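Geranylgeranyl pyrophosphate synthetase (Pyrococcus horikoshii, PDB 1WY0) probably catalyses the stepwise condensation of isopentenyl pyrophosphate with allylic pyrophosphates to build geranylgeranyl pyrophosphate. Local coordinates at residues V49-V54 / A74-H79; H79-V84 / L116-A121. All blocks are in the same frame, centred on the assembly; numbering follows the deposited sequence.

Contact 1 of 2, residues V49-V54 / A74-H79; sequences VRPFVV and AIELIH
The guanidinium of Arg-50 lies flat on the imidazole of His-79, with centres 3.7 Å apart and planes turned by 10°. Arg-50 CZ sits 3.5 Å from His-79 ND1, while NH1 hangs over the middle of the ring. Stacking uses the face of the guanidinium, and its edge still donates from NH1, to a water lying in its plane. An extended chain from CG to NE lets Arg-50 reach across, and CG of His-79, anti to its backbone N (chi1 168°), swings the ring round to meet it. In relatives an arginine and a histidine at these places line the pocket for the pyrophosphate of isopentenyl pyrophosphate, and the geometry is consistent with that role here.

The polar link is indirect. That same water also accepts from Arg-50 N and donates to Glu-76 OE1 at 2.9 Å. Glu-76 spends its other oxygen, OE2, on a salt bridge to Arg-48, so both carboxylate oxygens of this buried acid have a partner.

Apolar packing fills the rest. Pro-51, which suits a first helical turn because it needs no N-H there, presses CG to within 3.4 Å of Glu-76 CB. Between the branched residues, Val-54 CG2 meets Ile-75 CD1 at 4.1 Å, and Ile-75 CG2 touches Arg-50 CB.

The helix segments run nearly antiparallel (156°), 8.6 Å between axes. Helix 167-193 packs on Arg-50, Ile-75 and His-79, helix 3-25 covers Phe-52, and helix 107-126 backs Ala-74 and Ile-78.

Contact 2 of 2, residues H79-V84 / L116-A121; sequences HNYSLV and LLFSKA
In the all-helical isoprenoid synthase fold, Tyr-81 and Phe-118 form an offset stack between helices 69-90 and 107-126. Tyr-81 stands five residues ahead of the first aspartate of the aspartate-rich motif that closes helix 69-90, and in related synthases a bulky aromatic there limits prenyl chain length, as Tyr-81 probably does. It also shares a mercury ion with Cys-150 of helix 132-159.

The two aromatic side chains run alongside each other in the same direction, ring centroids 4.4 Å apart and planes at 11°. Tyr-81 CE1 comes 3.7 Å from Phe-118 CD1. Flat rings suit this place because they can lie face to face between helix segments whose axes are 8.3 Å apart, and Phe-118 also meets Phe-118 of the second subunit, bringing the stack to the dimer interface.

Leu-117 packs nearer the backbones. Its CB touches Tyr-81 CB at 3.6 Å, and its CG, anti to the carbonyl carbon (chi1 -82°), turns CD1 toward the backbone of Asn-80 and Tyr-81 and to Val-84 CG2, 4.0 Å away. The amide of Asn-80 is engaged elsewhere, ND2 bonding to Glu-76 O.

Replacing Tyr-81 with alanine would take away the ring and is likely to leave the face of Phe-118 without its stacking mate and open a gap beside it. Phe-118 CB adds a CH-pi contact, sitting over the Tyr-81 face 4.0 Å from its centroid and 13° off the normal.

Overall arrangement
Contact 1 and contact 2 lie in series along the chain, their centres about 11 Å apart, and share helix 69-90 and its residue His-79. Contact 1 joins one side of that helix to helix 49-57, whereas contact 2, a turn further on, joins it to helix 107-126. They also touch directly: Ile-78 CG1 packs 3.5 Å from Ala-121 CB, and Leu-77 adds to the seam. Helix 69-90 is thus packed between two roughly antiparallel neighbours. This places the probable pyrophosphate-binding side of contact 1 and the aromatic pair of contact 2, which reaches the second subunit and whose tyrosine probably limits chain length, on one helix.

Contact 1 of 2, residues V49-V54 / A74-H79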
loop_
_atom_site.group_PDB
_atom_site.type_symbol
_atom_site.label_atom_id
_atom_site.label_comp_id
_atom_site.label_asym_id
_atom_site.label_seq_id
_atom_site.Cartn_x
_atom_site.Cartn_y
_atom_site.Cartn_z
ATOM N N VAL A 49 -11.279 -13.522 -12.207
ATOM C CA VAL A 49 -12.579 -13.891 -11.664
ATOM C C VAL A 49 -13.239 -12.746 -10.902
ATOM O O VAL A 49 -14.447 -12.540 -11.011
ATOM C CB VAL A 49 -12.465 -15.104 -10.723
ATOM C CG1 VAL A 49 -13.764 -15.303 -9.965
ATOM C CG2 VAL A 49 -12.137 -16.352 -11.530
ATOM N N ARG A 50 -12.454 -12.010 -10.119
ATOM C CA ARG A 50 -12.999 -10.900 -9.350
ATOM C C ARG A 50 -13.575 -9.829 -10.264
ATOM O O ARG A 50 -14.709 -9.403 -10.079
ATOM C CB ARG A 50 -11.925 -10.325 -8.423
ATOM C CG ARG A 50 -11.636 -11.271 -7.273
ATOM C CD ARG A 50 -10.471 -10.851 -6.394
ATOM N NE ARG A 50 -10.197 -11.902 -5.419
ATOM C CZ ARG A 50 -9.722 -13.105 -5.727
ATOM N NH1 ARG A 50 -9.450 -13.418 -6.985
ATOM N NH2 ARG A 50 -9.549 -14.010 -4.776
ATOM N N PRO A 51 -12.802 -9.376 -11.262
ATOM C CA PRO A 51 -13.317 -8.352 -12.173
ATOM C C PRO A 51 -14.565 -8.880 -12.889
ATOM O O PRO A 51 -15.522 -8.143 -13.118
ATOM C CB PRO A 51 -12.153 -8.131 -13.136
ATOM C CG PRO A 51 -10.955 -8.455 -12.313
ATOM C CD PRO A 51 -11.392 -9.683 -11.561
ATOM N N PHE A 52 -14.545 -10.163 -13.239
ATOM C CA PHE A 52 -15.680 -10.787 -13.909
ATOM C C PHE A 52 -16.927 -10.654 -13.046
ATOM O O PHE A 52 -18.018 -10.406 -13.549
ATOM C CB PHE A 52 -15.411 -12.275 -14.172
ATOM C CG PHE A 52 -16.516 -12.967 -14.934
ATOM C CD1 PHE A 52 -16.728 -12.697 -16.281
ATOM C CD2 PHE A 52 -17.351 -13.879 -14.299
ATOM C CE1 PHE A 52 -17.754 -13.326 -16.983
ATOM C CE2 PHE A 52 -18.382 -14.515 -14.992
ATOM C CZ PHE A 52 -18.582 -14.236 -16.339
ATOM N N VAL A 53 -16.764 -10.815 -11.741
ATOM C CA VAL A 53 -17.894 -10.705 -10.838
ATOM C C VAL A 53 -18.405 -9.277 -10.846
ATOM O O VAL A 53 -19.606 -9.034 -10.713
ATOM C CB VAL A 53 -17.492 -11.129 -9.418
ATOM C CG1 VAL A 53 -18.607 -10.818 -8.423
ATOM C CG2 VAL A 53 -17.191 -12.612 -9.417
ATOM N N VAL A 54 -17.494 -8.329 -11.022
ATOM C CA VAL A 54 -17.875 -6.929 -11.057
ATOM C C VAL A 54 -18.790 -6.665 -12.257
ATOM O O VAL A 54 -19.961 -6.325 -12.092
ATOM C CB VAL A 54 -16.635 -6.007 -11.166
ATOM C CG1 VAL A 54 -17.077 -4.560 -11.240
ATOM C CG2 VAL A 54 -15.712 -6.216 -9.961
ATOM N N ALA A 74 -9.644 -1.865 -10.625
ATOM C CA ALA A 74 -9.171 -1.470 -9.305
ATOM C C ALA A 74 -9.084 -2.700 -8.419
ATOM O O ALA A 74 -8.068 -2.971 -7.770
ATOM C CB ALA A 74 -10.135 -0.455 -8.697
ATOM N N ILE A 75 -10.171 -3.449 -8.401
ATOM C CA ILE A 75 -10.237 -4.650 -7.601
ATOM C C ILE A 75 -9.196 -5.697 -8.000
ATOM O O ILE A 75 -8.626 -6.357 -7.132
ATOM C CB ILE A 75 -11.659 -5.241 -7.649
ATOM C CG1 ILE A 75 -12.600 -4.308 -6.874
ATOM C CG2 ILE A 75 -11.675 -6.657 -7.066
ATOM C CD1 ILE A 75 -13.962 -4.910 -6.543
ATOM N N GLU A 76 -8.927 -5.850 -9.294
ATOM C CA GLU A 76 -7.930 -6.841 -9.705
ATOM C C GLU A 76 -6.538 -6.359 -9.330
ATOM O O GLU A 76 -5.652 -7.160 -9.057
ATOM C CB GLU A 76 -7.989 -7.114 -11.209
ATOM C CG GLU A 76 -7.007 -8.194 -11.701
ATOM C CD GLU A 76 -7.248 -9.582 -11.101
ATOM O OE1 GLU A 76 -8.171 -9.749 -10.283
ATOM O OE2 GLU A 76 -6.498 -10.527 -11.450
ATOM N N LEU A 77 -6.341 -5.049 -9.335
ATOM C CA LEU A 77 -5.050 -4.481 -8.964
ATOM C C LEU A 77 -4.849 -4.685 -7.461
ATOM O O LEU A 77 -3.756 -5.009 -7.004
ATOM C CB LEU A 77 -4.999 -2.988 -9.316
ATOM C CG LEU A 77 -4.892 -2.739 -10.822
ATOM C CD1 LEU A 77 -4.874 -1.236 -11.131
ATOM C CD2 LEU A 77 -3.621 -3.419 -11.340
ATOM N N ILE A 78 -5.916 -4.511 -6.696
ATOM C CA ILE A 78 -5.835 -4.693 -5.256
ATOM C C ILE A 78 -5.526 -6.147 -4.953
ATOM O O ILE A 78 -4.678 -6.440 -4.118
ATOM C CB ILE A 78 -7.145 -4.281 -4.556
ATOM C CG1 ILE A 78 -7.195 -2.758 -4.434
ATOM C CG2 ILE A 78 -7.224 -4.932 -3.163
ATOM C CD1 ILE A 78 -8.383 -2.216 -3.675
ATOM N N HIS A 79 -6.206 -7.057 -5.635
ATOM C CA HIS A 79 -5.974 -8.482 -5.437
ATOM C C HIS A 79 -4.505 -8.813 -5.726
ATOM O O HIS A 79 -3.872 -9.572 -4.988
ATOM C CB HIS A 79 -6.877 -9.313 -6.367
ATOM C CG HIS A 79 -6.516 -10.771 -6.429
ATOM N ND1 HIS A 79 -6.619 -11.616 -5.343
ATOM C CD2 HIS A 79 -6.049 -11.530 -7.450
ATOM C CE1 HIS A 79 -6.231 -12.830 -5.693
ATOM N NE2 HIS A 79 -5.879 -12.804 -6.966
HETATM O O HOH W 1 -9.447 -12.329 -9.681
#

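Contact 2 of 2, residues H79-V84 / L116-A121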
loop_
_atom_site.group_PDB
_atom_site.type_symbol
_atom_site.label_atom_id
_atom_site.label_comp_id
_atom_site.label_asym_id
_atom_site.label_seq_id
_atom_site.Cartn_x
_atom_site.Cartn_y
_atom_site.Cartn_z
ATOM N N HIS A 79 -6.206 -7.057 -5.635
ATOM C CA HIS A 79 -5.974 -8.482 -5.437
ATOM C C HIS A 79 -4.505 -8.813 -5.726
ATOM O O HIS A 79 -3.872 -9.572 -4.988
ATOM C CB HIS A 79 -6.877 -9.313 -6.367
ATOM C CG HIS A 79 -6.516 -10.771 -6.429
ATOM N ND1 HIS A 79 -6.619 -11.616 -5.343
ATOM C CD2 HIS A 79 -6.049 -11.530 -7.450
ATOM C CE1 HIS A 79 -6.231 -12.830 -5.693
ATOM N NE2 HIS A 79 -5.879 -12.804 -6.966
ATOM N N ASN A 80 -3.973 -8.250 -6.804
ATOM C CA ASN A 80 -2.589 -8.520 -7.175
ATOM C C ASN A 80 -1.582 -7.976 -6.177
ATOM O O ASN A 80 -0.599 -8.638 -5.868
ATOM C CB ASN A 80 -2.299 -7.984 -8.583
ATOM C CG ASN A 80 -2.623 -9.000 -9.657
ATOM O OD1 ASN A 80 -1.999 -10.057 -9.733
ATOM N ND2 ASN A 80 -3.617 -8.695 -10.482
ATOM N N TYR A 81 -1.817 -6.776 -5.666
ATOM C CA TYR A 81 -0.899 -6.223 -4.680
ATOM C C TYR A 81 -0.896 -7.089 -3.413
ATOM O O TYR A 81 0.141 -7.218 -2.751
ATOM C CB TYR A 81 -1.291 -4.776 -4.334
ATOM C CG TYR A 81 -1.656 -4.542 -2.884
ATOM C CD1 TYR A 81 -2.987 -4.558 -2.467
ATOM C CD2 TYR A 81 -0.673 -4.261 -1.933
ATOM C CE1 TYR A 81 -3.333 -4.292 -1.147
ATOM C CE2 TYR A 81 -1.009 -3.997 -0.602
ATOM C CZ TYR A 81 -2.338 -4.008 -0.217
ATOM O OH TYR A 81 -2.678 -3.692 1.080
ATOM N N SER A 82 -2.047 -7.674 -3.068
ATOM C CA SER A 82 -2.095 -8.505 -1.872
ATOM C C SER A 82 -1.288 -9.794 -2.050
ATOM O O SER A 82 -0.773 -10.380 -1.107
ATOM C CB SER A 82 -3.558 -8.843 -1.582
ATOM O OG SER A 82 -3.996 -9.857 -2.489
ATOM N N LEU A 83 -1.227 -10.255 -3.313
ATOM C CA LEU A 83 -0.470 -11.465 -3.602
ATOM C C LEU A 83 1.036 -11.232 -3.454
ATOM O O LEU A 83 1.782 -12.064 -2.955
ATOM C CB LEU A 83 -0.790 -11.896 -5.034
ATOM C CG LEU A 83 -2.236 -12.367 -5.195
ATOM C CD1 LEU A 83 -2.510 -12.942 -6.587
ATOM C CD2 LEU A 83 -2.618 -13.460 -4.197
ATOM N N VAL A 84 1.479 -10.064 -3.951
ATOM C CA VAL A 84 2.897 -9.734 -3.872
ATOM C C VAL A 84 3.374 -9.651 -2.421
ATOM O O VAL A 84 4.385 -10.218 -2.028
ATOM C CB VAL A 84 3.108 -8.386 -4.564
ATOM C CG1 VAL A 84 4.562 -7.944 -4.421
ATOM C CG2 VAL A 84 2.763 -8.499 -6.036
ATOM N N LEU A 116 2.871 0.077 -5.535
ATOM C CA LEU A 116 2.505 0.694 -6.799
ATOM C C LEU A 116 1.180 0.118 -7.278
ATOM O O LEU A 116 0.311 0.837 -7.754
ATOM C CB LEU A 116 3.573 0.445 -7.870
ATOM C CG LEU A 116 3.077 1.022 -9.209
ATOM C CD1 LEU A 116 2.974 2.531 -9.077
ATOM C CD2 LEU A 116 3.992 0.645 -10.337
ATOM N N LEU A 117 1.049 -1.193 -7.183
ATOM C CA LEU A 117 -0.184 -1.855 -7.580
ATOM C C LEU A 117 -1.374 -1.320 -6.780
ATOM O O LEU A 117 -2.442 -1.101 -7.343
ATOM C CB LEU A 117 -0.055 -3.369 -7.384
ATOM C CG LEU A 117 0.654 -4.118 -8.511
ATOM C CD1 LEU A 117 0.921 -5.571 -8.088
ATOM C CD2 LEU A 117 -0.203 -4.058 -9.781
ATOM N N PHE A 118 -1.187 -1.113 -5.479
ATOM C CA PHE A 118 -2.271 -0.607 -4.611
ATOM C C PHE A 118 -2.646 0.822 -5.025
ATOM O O PHE A 118 -3.822 1.159 -5.156
ATOM C CB PHE A 118 -1.840 -0.619 -3.130
ATOM C CG PHE A 118 -2.996 -0.514 -2.154
ATOM C CD1 PHE A 118 -4.255 -0.938 -2.510
ATOM C CD2 PHE A 118 -2.819 0.005 -0.876
ATOM C CE1 PHE A 118 -5.323 -0.855 -1.629
ATOM C CE2 PHE A 118 -3.905 0.091 0.024
ATOM C CZ PHE A 118 -5.150 -0.344 -0.365
ATOM N N SER A 119 -1.633 1.653 -5.209
ATOM C CA SER A 119 -1.816 3.026 -5.640
ATOM C C SER A 119 -2.554 3.059 -6.993
ATOM O O SER A 119 -3.418 3.905 -7.222
ATOM C CB SER A 119 -0.444 3.693 -5.784
ATOM O OG SER A 119 -0.562 5.028 -6.244
ATOM N N LYS A 120 -2.211 2.139 -7.890
ATOM C CA LYS A 120 -2.893 2.269 -9.177
ATOM C C LYS A 120 -4.334 1.743 -9.124
ATOM O O LYS A 120 -5.203 2.161 -9.877
ATOM C CB LYS A 120 -2.093 1.489 -10.222
ATOM C CG LYS A 120 -0.713 2.102 -10.471
ATOM C CD LYS A 120 -0.650 2.872 -11.791
ATOM C CE LYS A 120 0.691 3.586 -11.991
ATOM N NZ LYS A 120 0.593 4.512 -13.117
ATOM N N ALA A 121 -4.691 0.911 -8.152
ATOM C CA ALA A 121 -6.080 0.527 -7.973
ATOM C C ALA A 121 -6.932 1.783 -7.769
ATOM O O ALA A 121 -8.039 1.887 -8.299
ATOM C CB ALA A 121 -6.213 -0.404 -6.776
#